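Local atomic coordinates of aminopentol aminotransferase (Sphingopyxis macrogoltabida, PDB entry 6HBS), a protein that catalyses the pyridoxal-phosphate-dependent transfer of the amino group of aminopentol, a hydrolysed fumonisin, preferably to pyruvate, giving the 2-keto product and L-alanine. Residues Gly104-Ala109 with Ser254-Cys259; Thr122-Val127 with Arg280-Thr285; Ala225-Asp230 with Cys242-Leu247; Ala323-Gln328 with Glu394-Ala399; Gly358-Ala363 with Ser401-Asp406. One frame throughout, in Å; residues are numbered along the deposited sequence. Where two conformers were deposited one is given.

Contacts 1, 2 and 3 belong to the cofactor-binding part of the fold, whereas contacts 4 and 5 lie across the chain's centre from contacts 1 and 2, about 35 Å and 40 Å from contact 1 between centres. Contacts 1 and 3 share one sheet, strands 226-230 and 253-256 being neighbours, and both reach pyridoxal phosphate; contact 2 touches both through helix 118-133. Contacts 4 and 5 use helix 386-405 and meet at Trp361. Contacts 1, 2, 3 and 5 are buried, contact 4 only partly. Contact 1 joins its segments by a buried histidine-serine bond, contacts 2, 3 and 5 by apolar packing, and contact 4 by a glutamine reaching to a threonine and an aspartate.

Contact 1: Gly104-Ala109 with Ser254-Cys259; sequences GMVRHA and SCWGKC. With MG (magnesium ion), chain D; PLP (pyridoxal-5'-phosphate), chain C.
His108 presents the edge of its ring to Ser254: His108 NE2 lies 2.6 Å from Ser254 OG, nearly in the ring plane, in a hydrogen bond that is almost straight (174°). Both side chains take the first torsion that sets the group between backbone N and carbonyl carbon (chi1 86° for His108), which turns them toward each other. Ser254 OG has a second partner, Trp256 NE1, which donates over 2.9 Å from a position where the hydroxyl is tilted 18° out of the indole plane. The buried hydroxyl is thus gripped by two rings. Over one face of the imidazole sits Ala109 CB. Beside this polar group, Val106 CG2 packs on Trp256 CZ2 at 4.0 Å, approaching the indole obliquely. The contact ties the type I turn Val106-Ala109, just after helix 94-105, to strand 253-256 of the central sheet of this class-III aminotransferase. A phenylalanine in place of His108 would probably leave the buried Ser254 hydroxyl without its imidazole partner, with Trp256 NE1 as the remaining one described here. The same turn binds a magnesium ion through Val106 O and Ala109 O, each at 2.4 Å, with Val103 O and two waters as further ligands. Beyond the strand, Lys258 bends at its last torsion to bring Lys258 NZ to C4A of pyridoxal phosphate, 1.6 Å away in the covalent internal aldimine.

Contact 2: Thr122-Val127 with Arg280-Thr285; sequences TSTAMV and RDIFVT
Thr124 and Val127, one turn apart on helix 118-133, pack against Ile282 and Val284 in the extended chain that follows helix 276-281. This is helix-to-loop packing within the cofactor-binding part of the class-III aminotransferase fold, close to the second subunit. Thr124 comes first and splits its two branches. Its methyl CG2, turned anti to the backbone N, meets Ile282 CD1 at 3.7 Å, the two side chains crossing at about a right angle, and also lies 3.9 Å from Val284 CG2. Its hydroxyl OG1 rests 3.9 Å from Val284 CG1, an apolar neighbour; the polar need of OG1 is met by Asp120 O one turn back in its own helix. A glycine at Thr124 would probably open a gap beside Ile282 CD1 and the Val284 methyls and leave those two side chains freer to turn. Farther along, Val127 points toward the loop and is also covered by Ala157 of the second subunit, while Thr285 OG1 is hydrogen-bonded to His25 N of that subunit. Ile282 carries CG1 between its backbone N and carbonyl carbon (chi1 63°), which sends CD1 to Thr124 while CG2 faces Val127: Val127 CG1 touches Ile282 CG2 at 3.6 Å.

Contact 3: Ala225-Asp230 with Cys242-Leu247; sequences ALLVVD and CSWTHL. With PLP (pyridoxal-5'-phosphate), chain C.
Val229 is the bump that fills the hollow between Cys242 and Trp244. It stands on strand 226-230, in the central mixed sheet of this PLP-dependent aminotransferase, and the loop leading on to strand 253-256 folds back over it through a type I turn, Cys242 to Thr245. The two valine methyls divide the work. Val229 CG1, set anti to the backbone N (chi1 165°), comes to 3.7 Å from Cys242 SG, while Val229 CG2 lies over one face of the indole, offset toward the rim, 3.8 Å from Trp244 CE3. On the opposite face, also toward the rim, sits Leu247 CD1, so the indole is wedged between a strand methyl and a methyl of its own loop. Two residues back on the same side of the strand, Leu227 reaches the six-membered end at its edge, with CD2 4.2 Å from Trp244 CZ3. The far end of the indole is fixed by NE1, bonded to Pro196 O, and Ala213 of helix 210-223 adds to the packing round Trp244. Asp230, next along the strand, turns its carboxylate to the cofactor, where OD2 also has His146 ND1 as a partner: Asp230 OD2 stands 2.7 Å from N1 of pyridoxal phosphate.

Contact 4: Ala323-Gln328 with Glu394-Ala399; sequences AGLEAQ and EATDRA
Gln328 reaches across from helix 310-332 to Thr396 and Asp397 on helix 386-405. The two helices pack side by side, running the same way, with the axes of the short segments crossing at -26° and 10.5 Å apart. From CB the glutamine chain leaves pointing toward the other helix and stays extended beyond CG (chi2 177°). Gln328 CG passes 4.0 Å from Asp397 OD1, a carboxylate oxygen whose salt bridge is with Arg331. Gln328 CD lies 3.5 Å from Thr396 OG1, the amide plane turned 69° from the Asp397 carboxylate. Gln328 OE1 comes to 2.8 Å from Thr396 OG1, a hydroxyl that also has Leu393 O as a partner. Gln328 NE2 gives its hydrogen bond to Leu393 O and rests 3.7 Å from Asp397 CB. One turn back, Leu325 meets the same threonine almost at a right angle, its CD2 methyl 3.6 Å from Thr396 OG1.

Contact 5: Gly358-Ala363 with Ser401-Asp406; sequences GYAWAA and SAVLRD
Val403 meets Ala360 and Trp361 by apolar contact, and one methyl does the touching. CG2, set anti to its own carbonyl carbon and beside the backbone N, points into the surface of helix 356-367. There Val403 CG2 lies 3.8 Å from Trp361 CB and 4.1 Å from Ala360 CB. Val403 CG2 also presses on the backbone, 3.5 Å from Trp361 N, so the valine sits on the turn of helix itself and not on the indole face; relative to the ring, CG2 stands at the edge, near its plane. The close approach brings the CA atoms of Trp361 and Val403 to 6.0 Å. With CG anti to the backbone N (chi1 -178°), the Trp361 indole reaches Thr396 and Ala399 of helix 386-405. A polar pair lies within Ser401-Asp406: Arg405 NH2 and Asp406 OD2 form a salt bridge at 3.1 Å, weak as a hydrogen bond. The guanidinium lies with one face over Ala402 CA, offset toward the rim. This is plain helix-to-helix packing away from the cofactor: helix 356-367 rests on helix 386-405, and Trp361 fills the space between them and helix 310-332, touching Leu325 and meeting the rings of Phe400 and, edge-to-face, Phe349 of strand 346-349.

Contact 1: Gly104-Ala109 with Ser254-Cys259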
# COMPACT_ATOMS: atom_id res chain seq x y z
N GLY A 104 18.01 -3.01 14.82
CA GLY A 104 18.99 -2.50 15.76
C GLY A 104 18.44 -1.35 16.61
O GLY A 104 18.87 -1.19 17.72
N MET A 105 17.54 -0.53 16.07
CA MET A 105 17.07 0.68 16.75
C MET A 105 15.94 0.38 17.74
O MET A 105 15.73 1.14 18.64
CB MET A 105 16.56 1.72 15.74
CG MET A 105 17.70 2.40 14.97
SD MET A 105 17.15 3.33 13.52
CE MET A 105 16.40 4.77 14.30
N VAL A 106 15.19 -0.71 17.52
CA VAL A 106 13.96 -1.04 18.27
C VAL A 106 14.29 -2.18 19.24
O VAL A 106 14.48 -3.34 18.85
CB VAL A 106 12.80 -1.37 17.30
CG1 VAL A 106 11.50 -1.74 18.00
CG2 VAL A 106 12.57 -0.23 16.34
N ARG A 107 14.41 -1.84 20.54
CA ARG A 107 14.87 -2.78 21.58
C ARG A 107 14.04 -4.07 21.63
O ARG A 107 14.60 -5.12 21.82
CB ARG A 107 14.86 -2.14 22.98
CG ARG A 107 16.07 -1.28 23.28
CD ARG A 107 16.12 -0.82 24.74
NE ARG A 107 15.74 -1.90 25.66
CZ ARG A 107 16.57 -2.80 26.18
NH1 ARG A 107 17.88 -2.69 26.00
NH2 ARG A 107 16.09 -3.82 26.88
N HIS A 108 12.72 -4.01 21.46
CA HIS A 108 11.89 -5.20 21.58
C HIS A 108 12.07 -6.15 20.39
O HIS A 108 11.66 -7.28 20.46
CB HIS A 108 10.41 -4.81 21.74
CG HIS A 108 9.67 -4.57 20.47
ND1 HIS A 108 9.08 -5.60 19.77
CD2 HIS A 108 9.32 -3.43 19.84
CE1 HIS A 108 8.47 -5.10 18.71
NE2 HIS A 108 8.60 -3.78 18.73
N ALA A 109 12.57 -5.64 19.26
CA ALA A 109 12.43 -6.35 17.98
C ALA A 109 13.72 -7.11 17.63
O ALA A 109 14.81 -6.59 17.86
CB ALA A 109 12.11 -5.36 16.90
N SER A 254 5.44 -4.14 16.98
CA SER A 254 5.14 -2.74 16.79
C SER A 254 5.00 -2.48 15.29
O SER A 254 5.73 -3.05 14.48
CB SER A 254 6.20 -1.85 17.43
OG SER A 254 7.50 -2.20 16.98
N CYS A 255 4.06 -1.60 14.96
CA CYS A 255 3.72 -1.21 13.63
C CYS A 255 4.21 0.22 13.40
O CYS A 255 4.02 1.13 14.26
CB CYS A 255 2.21 -1.24 13.42
SG CYS A 255 1.45 -2.86 13.72
N TRP A 256 4.83 0.43 12.24
CA TRP A 256 5.50 1.68 11.89
C TRP A 256 5.11 2.07 10.47
O TRP A 256 4.79 1.21 9.63
CB TRP A 256 7.01 1.53 11.98
CG TRP A 256 7.50 1.16 13.33
CD1 TRP A 256 7.52 -0.08 13.89
CD2 TRP A 256 8.13 2.03 14.28
NE1 TRP A 256 8.08 -0.04 15.13
CE2 TRP A 256 8.47 1.24 15.40
CE3 TRP A 256 8.42 3.40 14.30
CZ2 TRP A 256 9.11 1.77 16.51
CZ3 TRP A 256 9.04 3.92 15.41
CH2 TRP A 256 9.36 3.12 16.51
N GLY A 257 5.11 3.38 10.22
CA GLY A 257 4.83 3.90 8.89
C GLY A 257 4.94 5.40 8.90
O GLY A 257 5.68 5.97 9.75
N LYS A 258 4.28 6.02 7.93
CA LYS A 258 4.20 7.48 7.69
C LYS A 258 5.58 8.10 7.43
O LYS A 258 5.82 8.55 6.32
CB LYS A 258 3.41 8.20 8.81
CG LYS A 258 1.91 7.95 8.70
CD LYS A 258 0.97 8.66 9.68
CE LYS A 258 -0.50 8.57 9.27
NZ LYS A 258 -1.22 7.33 9.73
N CYS A 259 6.43 8.22 8.45
CA CYS A 259 7.50 9.19 8.41
C CYS A 259 8.89 8.56 8.44
O CYS A 259 9.85 9.31 8.32
CB CYS A 259 7.38 10.20 9.54
SG CYS A 259 7.92 9.57 11.14
MG MG D . 16.29 -4.81 18.38
N1 PLP C . -2.44 3.30 12.51
C2 PLP C . -2.40 4.57 12.95
C2A PLP C . -2.23 4.89 14.42
C3 PLP C . -2.44 5.66 11.99
O3 PLP C . -2.39 6.95 12.39
C4 PLP C . -2.54 5.34 10.54
C4A PLP C . -2.56 6.48 9.59
C5 PLP C . -2.64 3.90 10.19
C6 PLP C . -2.56 2.95 11.21
C5A PLP C . -2.77 3.41 8.75
O4P PLP C . -1.68 3.88 7.93
P PLP C . -2.05 4.09 6.37
O1P PLP C . -2.97 5.22 6.26
O2P PLP C . -2.74 2.81 5.98
O3P PLP C . -0.68 4.33 5.79
O HOH W 1 17.65 -3.13 19.44
O HOH W 2 18.22 -6.27 18.05

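Contact 2: Thr122-Val127 with Arg280-Thr285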
# COMPACT_ATOMS: atom_id res chain seq x y z
N THR A 122 -0.68 -3.19 10.33
CA THR A 122 -1.60 -3.54 11.43
C THR A 122 -2.39 -4.81 11.10
O THR A 122 -2.62 -5.64 11.98
CB THR A 122 -2.51 -2.36 11.80
OG1 THR A 122 -3.31 -2.01 10.67
CG2 THR A 122 -1.72 -1.17 12.31
N SER A 123 -2.80 -4.97 9.83
CA SER A 123 -3.50 -6.14 9.36
C SER A 123 -2.61 -7.38 9.46
O SER A 123 -3.07 -8.44 9.89
CB SER A 123 -4.00 -5.94 7.97
OG SER A 123 -5.15 -5.12 7.98
N THR A 124 -1.32 -7.22 9.09
CA THR A 124 -0.34 -8.29 9.20
C THR A 124 -0.19 -8.69 10.68
O THR A 124 -0.15 -9.90 10.99
CB THR A 124 1.01 -7.93 8.56
OG1 THR A 124 0.81 -7.61 7.17
CG2 THR A 124 2.00 -9.07 8.67
N ALA A 125 -0.11 -7.70 11.59
CA ALA A 125 0.02 -7.98 13.02
C ALA A 125 -1.19 -8.79 13.52
O ALA A 125 -1.03 -9.74 14.30
CB ALA A 125 0.17 -6.68 13.79
N MET A 126 -2.38 -8.44 13.04
CA MET A 126 -3.66 -9.10 13.44
C MET A 126 -3.63 -10.58 13.04
O MET A 126 -3.88 -11.47 13.87
CB MET A 126 -4.85 -8.40 12.80
CG MET A 126 -6.16 -9.14 12.96
SD MET A 126 -7.47 -8.27 12.16
CE MET A 126 -7.25 -8.83 10.47
N VAL A 127 -3.28 -10.86 11.77
CA VAL A 127 -3.21 -12.20 11.23
C VAL A 127 -2.09 -13.00 11.92
O VAL A 127 -2.33 -14.15 12.34
CB VAL A 127 -3.09 -12.18 9.70
CG1 VAL A 127 -2.85 -13.58 9.14
CG2 VAL A 127 -4.31 -11.57 9.07
N ARG A 280 6.46 -16.33 9.72
CA ARG A 280 6.81 -17.16 8.54
C ARG A 280 5.61 -17.94 7.99
O ARG A 280 5.58 -18.26 6.80
CB ARG A 280 7.95 -18.11 8.88
CG ARG A 280 9.24 -17.39 9.25
CD ARG A 280 10.26 -18.37 9.79
NE ARG A 280 10.74 -19.23 8.73
CZ ARG A 280 11.58 -20.25 8.92
NH1 ARG A 280 11.92 -20.58 10.15
NH2 ARG A 280 12.04 -20.94 7.89
N ASP A 281 4.66 -18.30 8.86
CA ASP A 281 3.55 -19.17 8.49
C ASP A 281 2.49 -18.40 7.71
O ASP A 281 1.84 -18.95 6.86
CB ASP A 281 2.86 -19.82 9.69
CG ASP A 281 3.65 -20.91 10.41
OD1 ASP A 281 4.65 -21.41 9.84
OD2 ASP A 281 3.29 -21.22 11.55
N ILE A 282 2.28 -17.13 8.06
CA ILE A 282 1.25 -16.33 7.38
C ILE A 282 1.73 -15.98 5.97
O ILE A 282 2.91 -16.03 5.69
CB ILE A 282 0.90 -15.05 8.17
CG1 ILE A 282 2.10 -14.09 8.30
CG2 ILE A 282 0.28 -15.42 9.51
CD1 ILE A 282 1.78 -12.78 8.99
N PHE A 283 0.78 -15.64 5.10
CA PHE A 283 1.09 -15.19 3.72
C PHE A 283 0.59 -13.76 3.54
O PHE A 283 -0.62 -13.50 3.44
CB PHE A 283 0.47 -16.09 2.64
CG PHE A 283 0.95 -15.70 1.25
CD1 PHE A 283 2.26 -15.98 0.86
CD2 PHE A 283 0.15 -14.95 0.40
CE1 PHE A 283 2.73 -15.58 -0.38
CE2 PHE A 283 0.61 -14.58 -0.85
CZ PHE A 283 1.90 -14.89 -1.24
N VAL A 284 1.57 -12.86 3.45
CA VAL A 284 1.33 -11.45 3.23
C VAL A 284 2.37 -10.99 2.19
O VAL A 284 3.53 -11.42 2.22
CB VAL A 284 1.39 -10.64 4.55
CG1 VAL A 284 0.32 -11.08 5.55
CG2 VAL A 284 2.78 -10.70 5.18
N THR A 285 1.92 -10.19 1.23
CA THR A 285 2.81 -9.70 0.18
C THR A 285 2.15 -8.52 -0.50
O THR A 285 0.94 -8.29 -0.35
CB THR A 285 3.09 -10.83 -0.83
OG1 THR A 285 4.27 -10.55 -1.58
CG2 THR A 285 1.91 -11.09 -1.75

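Contact 3: Ala225-Asp230 with Cys242-Leu247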
# COMPACT_ATOMS: atom_id res chain seq x y z
N ALA A 225 -1.10 -13.84 24.79
CA ALA A 225 -1.54 -12.89 23.76
C ALA A 225 -0.39 -11.96 23.42
O ALA A 225 0.42 -11.67 24.28
CB ALA A 225 -2.71 -12.09 24.25
N LEU A 226 -0.34 -11.48 22.17
CA LEU A 226 0.73 -10.53 21.77
C LEU A 226 0.29 -9.10 22.03
O LEU A 226 -0.80 -8.70 21.62
CB LEU A 226 1.03 -10.70 20.28
CG LEU A 226 1.53 -12.07 19.85
CD1 LEU A 226 2.00 -12.04 18.39
CD2 LEU A 226 2.64 -12.56 20.73
N LEU A 227 1.20 -8.32 22.63
CA LEU A 227 1.05 -6.88 22.78
C LEU A 227 1.57 -6.20 21.51
O LEU A 227 2.74 -6.36 21.15
CB LEU A 227 1.81 -6.36 24.00
CG LEU A 227 1.66 -4.86 24.23
CD1 LEU A 227 0.20 -4.47 24.33
CD2 LEU A 227 2.43 -4.40 25.46
N VAL A 228 0.69 -5.46 20.86
CA VAL A 228 0.99 -4.77 19.62
C VAL A 228 0.87 -3.26 19.88
O VAL A 228 -0.22 -2.76 20.16
CB VAL A 228 0.04 -5.20 18.50
CG1 VAL A 228 0.46 -4.55 17.19
CG2 VAL A 228 -0.06 -6.73 18.37
N VAL A 229 1.98 -2.53 19.72
CA VAL A 229 1.90 -1.07 19.80
C VAL A 229 1.80 -0.53 18.37
O VAL A 229 2.69 -0.80 17.57
CB VAL A 229 3.07 -0.48 20.57
CG1 VAL A 229 3.20 1.02 20.35
CG2 VAL A 229 2.97 -0.78 22.05
N ASP A 230 0.75 0.23 18.08
CA ASP A 230 0.60 0.84 16.77
C ASP A 230 1.29 2.20 16.79
O ASP A 230 0.71 3.17 17.22
CB ASP A 230 -0.86 0.90 16.36
CG ASP A 230 -1.06 1.50 14.99
OD1 ASP A 230 -0.06 1.98 14.42
OD2 ASP A 230 -2.23 1.56 14.56
N CYS A 242 10.37 2.57 20.02
CA CYS A 242 8.96 2.45 20.23
C CYS A 242 8.53 3.51 21.26
O CYS A 242 9.25 3.73 22.24
CB CYS A 242 8.62 1.05 20.72
SG CYS A 242 6.85 0.78 21.03
N SER A 243 7.39 4.14 21.02
CA SER A 243 6.94 5.26 21.80
C SER A 243 6.62 4.88 23.26
O SER A 243 6.37 5.78 24.03
CB SER A 243 5.74 5.88 21.16
OG SER A 243 6.04 6.34 19.85
N TRP A 244 6.53 3.58 23.61
CA TRP A 244 6.37 3.16 25.02
C TRP A 244 7.70 2.91 25.73
O TRP A 244 7.69 2.43 26.87
CB TRP A 244 5.44 1.94 25.13
CG TRP A 244 4.00 2.36 25.21
CD1 TRP A 244 3.50 3.62 25.07
CD2 TRP A 244 2.88 1.52 25.50
NE1 TRP A 244 2.14 3.62 25.24
CE2 TRP A 244 1.73 2.34 25.50
CE3 TRP A 244 2.74 0.15 25.76
CZ2 TRP A 244 0.45 1.84 25.74
CZ3 TRP A 244 1.47 -0.34 25.99
CH2 TRP A 244 0.35 0.49 25.96
N THR A 245 8.83 3.26 25.11
CA THR A 245 10.14 3.05 25.72
C THR A 245 10.24 3.75 27.08
O THR A 245 10.70 3.14 28.02
CB THR A 245 11.29 3.59 24.87
OG1 THR A 245 11.19 3.04 23.56
CG2 THR A 245 12.63 3.21 25.47
N HIS A 246 9.80 5.01 27.16
CA HIS A 246 9.88 5.83 28.40
C HIS A 246 8.93 5.34 29.51
O HIS A 246 9.07 5.77 30.64
CB HIS A 246 9.67 7.32 28.07
CG HIS A 246 10.83 7.99 27.38
ND1 HIS A 246 10.69 8.68 26.17
CD2 HIS A 246 12.13 8.10 27.72
CE1 HIS A 246 11.86 9.17 25.81
NE2 HIS A 246 12.76 8.83 26.74
N LEU A 247 8.00 4.42 29.22
CA LEU A 247 7.17 3.74 30.24
C LEU A 247 7.82 2.43 30.71
O LEU A 247 7.25 1.76 31.57
CB LEU A 247 5.77 3.44 29.68
CG LEU A 247 4.93 4.66 29.29
CD1 LEU A 247 3.51 4.24 28.95
CD2 LEU A 247 4.91 5.70 30.39
N1 PLP C . -2.44 3.30 12.51
C2 PLP C . -2.40 4.57 12.95
C2A PLP C . -2.23 4.89 14.42
C3 PLP C . -2.44 5.66 11.99
O3 PLP C . -2.39 6.95 12.39
C4 PLP C . -2.54 5.34 10.54
C4A PLP C . -2.56 6.48 9.59
C5 PLP C . -2.64 3.90 10.19
C6 PLP C . -2.56 2.95 11.21
C5A PLP C . -2.77 3.41 8.75
O4P PLP C . -1.68 3.88 7.93
P PLP C . -2.05 4.09 6.37
O1P PLP C . -2.97 5.22 6.26
O2P PLP C . -2.74 2.81 5.98
O3P PLP C . -0.68 4.33 5.79

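Contact 4: Ala323-Gln328 with Glu394-Ala399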
# COMPACT_ATOMS: atom_id res chain seq x y z
N ALA A 323 3.47 27.36 24.27
CA ALA A 323 3.65 28.51 25.19
C ALA A 323 3.05 29.78 24.59
O ALA A 323 2.31 30.52 25.26
CB ALA A 323 5.11 28.71 25.50
N GLY A 324 3.37 30.04 23.31
CA GLY A 324 2.86 31.19 22.62
C GLY A 324 1.35 31.23 22.58
O GLY A 324 0.72 32.31 22.78
N LEU A 325 0.72 30.08 22.26
CA LEU A 325 -0.73 30.01 22.11
C LEU A 325 -1.41 30.14 23.47
O LEU A 325 -2.47 30.74 23.56
CB LEU A 325 -1.14 28.70 21.41
CG LEU A 325 -0.83 28.63 19.90
CD1 LEU A 325 -1.21 27.27 19.31
CD2 LEU A 325 -1.56 29.73 19.16
N GLU A 326 -0.78 29.63 24.52
CA GLU A 326 -1.31 29.76 25.86
C GLU A 326 -1.40 31.26 26.19
O GLU A 326 -2.48 31.78 26.60
CB GLU A 326 -0.42 28.97 26.82
CG GLU A 326 -0.68 29.24 28.30
CD GLU A 326 -2.06 28.86 28.76
OE1 GLU A 326 -2.65 29.60 29.62
OE2 GLU A 326 -2.59 27.87 28.22
N ALA A 327 -0.30 31.97 25.94
CA ALA A 327 -0.21 33.43 26.29
C ALA A 327 -1.25 34.20 25.47
O ALA A 327 -2.04 34.99 26.01
CB ALA A 327 1.20 33.96 26.11
N GLN A 328 -1.35 33.90 24.17
CA GLN A 328 -2.31 34.62 23.32
C GLN A 328 -3.76 34.35 23.72
O GLN A 328 -4.56 35.27 23.65
CB GLN A 328 -2.15 34.23 21.85
CG GLN A 328 -0.92 34.83 21.20
CD GLN A 328 -0.76 34.37 19.77
OE1 GLN A 328 -1.57 33.62 19.22
NE2 GLN A 328 0.28 34.88 19.15
N GLU A 394 2.25 35.32 14.88
CA GLU A 394 1.64 36.55 14.34
C GLU A 394 0.31 36.23 13.66
O GLU A 394 -0.66 36.96 13.79
CB GLU A 394 2.55 37.26 13.34
CG GLU A 394 3.99 37.44 13.81
CD GLU A 394 4.46 38.85 14.14
OE1 GLU A 394 5.67 39.12 13.95
OE2 GLU A 394 3.63 39.65 14.62
N ALA A 395 0.26 35.10 12.93
CA ALA A 395 -0.95 34.68 12.23
C ALA A 395 -2.04 34.28 13.22
O ALA A 395 -3.21 34.62 13.05
CB ALA A 395 -0.64 33.54 11.29
N THR A 396 -1.64 33.55 14.27
CA THR A 396 -2.59 33.03 15.24
C THR A 396 -3.17 34.19 16.06
O THR A 396 -4.33 34.16 16.47
CB THR A 396 -1.99 31.95 16.13
OG1 THR A 396 -0.84 32.42 16.84
CG2 THR A 396 -1.63 30.71 15.35
N ASP A 397 -2.35 35.22 16.28
CA ASP A 397 -2.79 36.42 17.02
C ASP A 397 -3.93 37.08 16.25
O ASP A 397 -5.01 37.34 16.82
CB ASP A 397 -1.64 37.39 17.24
CG ASP A 397 -2.04 38.51 18.20
OD1 ASP A 397 -2.17 38.23 19.41
OD2 ASP A 397 -2.32 39.62 17.71
N ARG A 398 -3.70 37.32 14.94
CA ARG A 398 -4.73 37.89 14.08
C ARG A 398 -5.97 37.00 14.02
O ARG A 398 -7.09 37.48 13.81
CB ARG A 398 -4.14 38.18 12.69
CG ARG A 398 -3.12 39.31 12.74
CD ARG A 398 -2.74 39.90 11.40
NE ARG A 398 -2.12 38.91 10.53
CZ ARG A 398 -0.85 38.53 10.60
NH1 ARG A 398 -0.02 39.15 11.43
NH2 ARG A 398 -0.43 37.52 9.85
N ALA A 399 -5.78 35.68 14.17
CA ALA A 399 -6.86 34.75 14.05
C ALA A 399 -7.77 34.84 15.28
O ALA A 399 -8.99 34.80 15.15
CB ALA A 399 -6.32 33.35 13.82

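Contact 5: Gly358-Ala363 with Ser401-Asp406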
# COMPACT_ATOMS: atom_id res chain seq x y z
N GLY A 358 -13.35 26.77 16.80
CA GLY A 358 -12.16 26.14 16.30
C GLY A 358 -12.04 26.22 14.78
O GLY A 358 -10.95 26.43 14.25
N TYR A 359 -13.17 25.99 14.11
CA TYR A 359 -13.26 26.03 12.66
C TYR A 359 -12.92 27.43 12.19
O TYR A 359 -12.07 27.65 11.27
CB TYR A 359 -14.63 25.54 12.19
CG TYR A 359 -14.70 24.05 11.94
CD1 TYR A 359 -14.17 23.13 12.84
CD2 TYR A 359 -15.23 23.56 10.75
CE1 TYR A 359 -14.24 21.76 12.59
CE2 TYR A 359 -15.26 22.19 10.48
CZ TYR A 359 -14.78 21.29 11.41
OH TYR A 359 -14.80 19.96 11.13
N ALA A 360 -13.53 28.42 12.85
CA ALA A 360 -13.37 29.81 12.42
C ALA A 360 -11.91 30.26 12.62
O ALA A 360 -11.33 30.93 11.76
CB ALA A 360 -14.36 30.69 13.16
N TRP A 361 -11.31 29.85 13.73
CA TRP A 361 -9.94 30.21 14.09
C TRP A 361 -8.96 29.57 13.09
O TRP A 361 -8.07 30.23 12.63
CB TRP A 361 -9.64 29.75 15.52
CG TRP A 361 -8.27 30.10 15.99
CD1 TRP A 361 -7.83 31.34 16.38
CD2 TRP A 361 -7.16 29.21 16.14
NE1 TRP A 361 -6.51 31.27 16.75
CE2 TRP A 361 -6.07 29.97 16.60
CE3 TRP A 361 -6.97 27.84 15.90
CZ2 TRP A 361 -4.82 29.41 16.87
CZ3 TRP A 361 -5.75 27.27 16.17
CH2 TRP A 361 -4.68 28.06 16.62
N ALA A 362 -9.16 28.28 12.79
CA ALA A 362 -8.29 27.57 11.86
C ALA A 362 -8.37 28.25 10.49
O ALA A 362 -7.36 28.45 9.85
CB ALA A 362 -8.67 26.08 11.80
N ALA A 363 -9.58 28.64 10.07
CA ALA A 363 -9.73 29.23 8.74
C ALA A 363 -9.03 30.59 8.70
O ALA A 363 -8.44 30.94 7.69
CB ALA A 363 -11.18 29.37 8.35
N SER A 401 -8.15 37.53 17.04
CA SER A 401 -8.86 38.82 16.87
C SER A 401 -10.05 38.63 15.93
O SER A 401 -11.13 39.13 16.23
CB SER A 401 -7.98 39.94 16.34
OG SER A 401 -6.88 40.15 17.19
N ALA A 402 -9.83 37.93 14.81
CA ALA A 402 -10.87 37.76 13.80
C ALA A 402 -12.05 36.96 14.38
O ALA A 402 -13.22 37.21 14.06
CB ALA A 402 -10.29 37.13 12.55
N VAL A 403 -11.74 35.99 15.24
CA VAL A 403 -12.78 35.16 15.87
C VAL A 403 -13.61 36.01 16.84
O VAL A 403 -14.84 35.89 16.87
CB VAL A 403 -12.14 33.93 16.55
CG1 VAL A 403 -13.00 33.35 17.65
CG2 VAL A 403 -11.81 32.87 15.50
N LEU A 404 -12.95 36.87 17.61
CA LEU A 404 -13.64 37.76 18.56
C LEU A 404 -14.51 38.78 17.80
O LEU A 404 -15.66 38.98 18.14
CB LEU A 404 -12.61 38.46 19.44
CG LEU A 404 -11.94 37.54 20.47
CD1 LEU A 404 -10.84 38.27 21.23
CD2 LEU A 404 -12.97 36.94 21.42
N ARG A 405 -13.96 39.38 16.75
CA ARG A 405 -14.67 40.33 15.92
C ARG A 405 -15.97 39.72 15.34
O ARG A 405 -17.00 40.39 15.28
CB ARG A 405 -13.71 40.80 14.83
CG ARG A 405 -14.26 41.85 13.89
CD ARG A 405 -13.29 42.07 12.74
NE ARG A 405 -13.29 40.96 11.78
CZ ARG A 405 -12.21 40.28 11.39
NH1 ARG A 405 -11.00 40.70 11.73
NH2 ARG A 405 -12.35 39.17 10.67
N ASP A 406 -15.94 38.44 14.94
CA ASP A 406 -17.06 37.80 14.23
C ASP A 406 -17.92 36.92 15.15
O ASP A 406 -18.83 36.23 14.69
CB ASP A 406 -16.52 36.98 13.06
CG ASP A 406 -15.63 37.78 12.13
OD1 ASP A 406 -15.96 38.97 11.88
OD2 ASP A 406 -14.61 37.22 11.67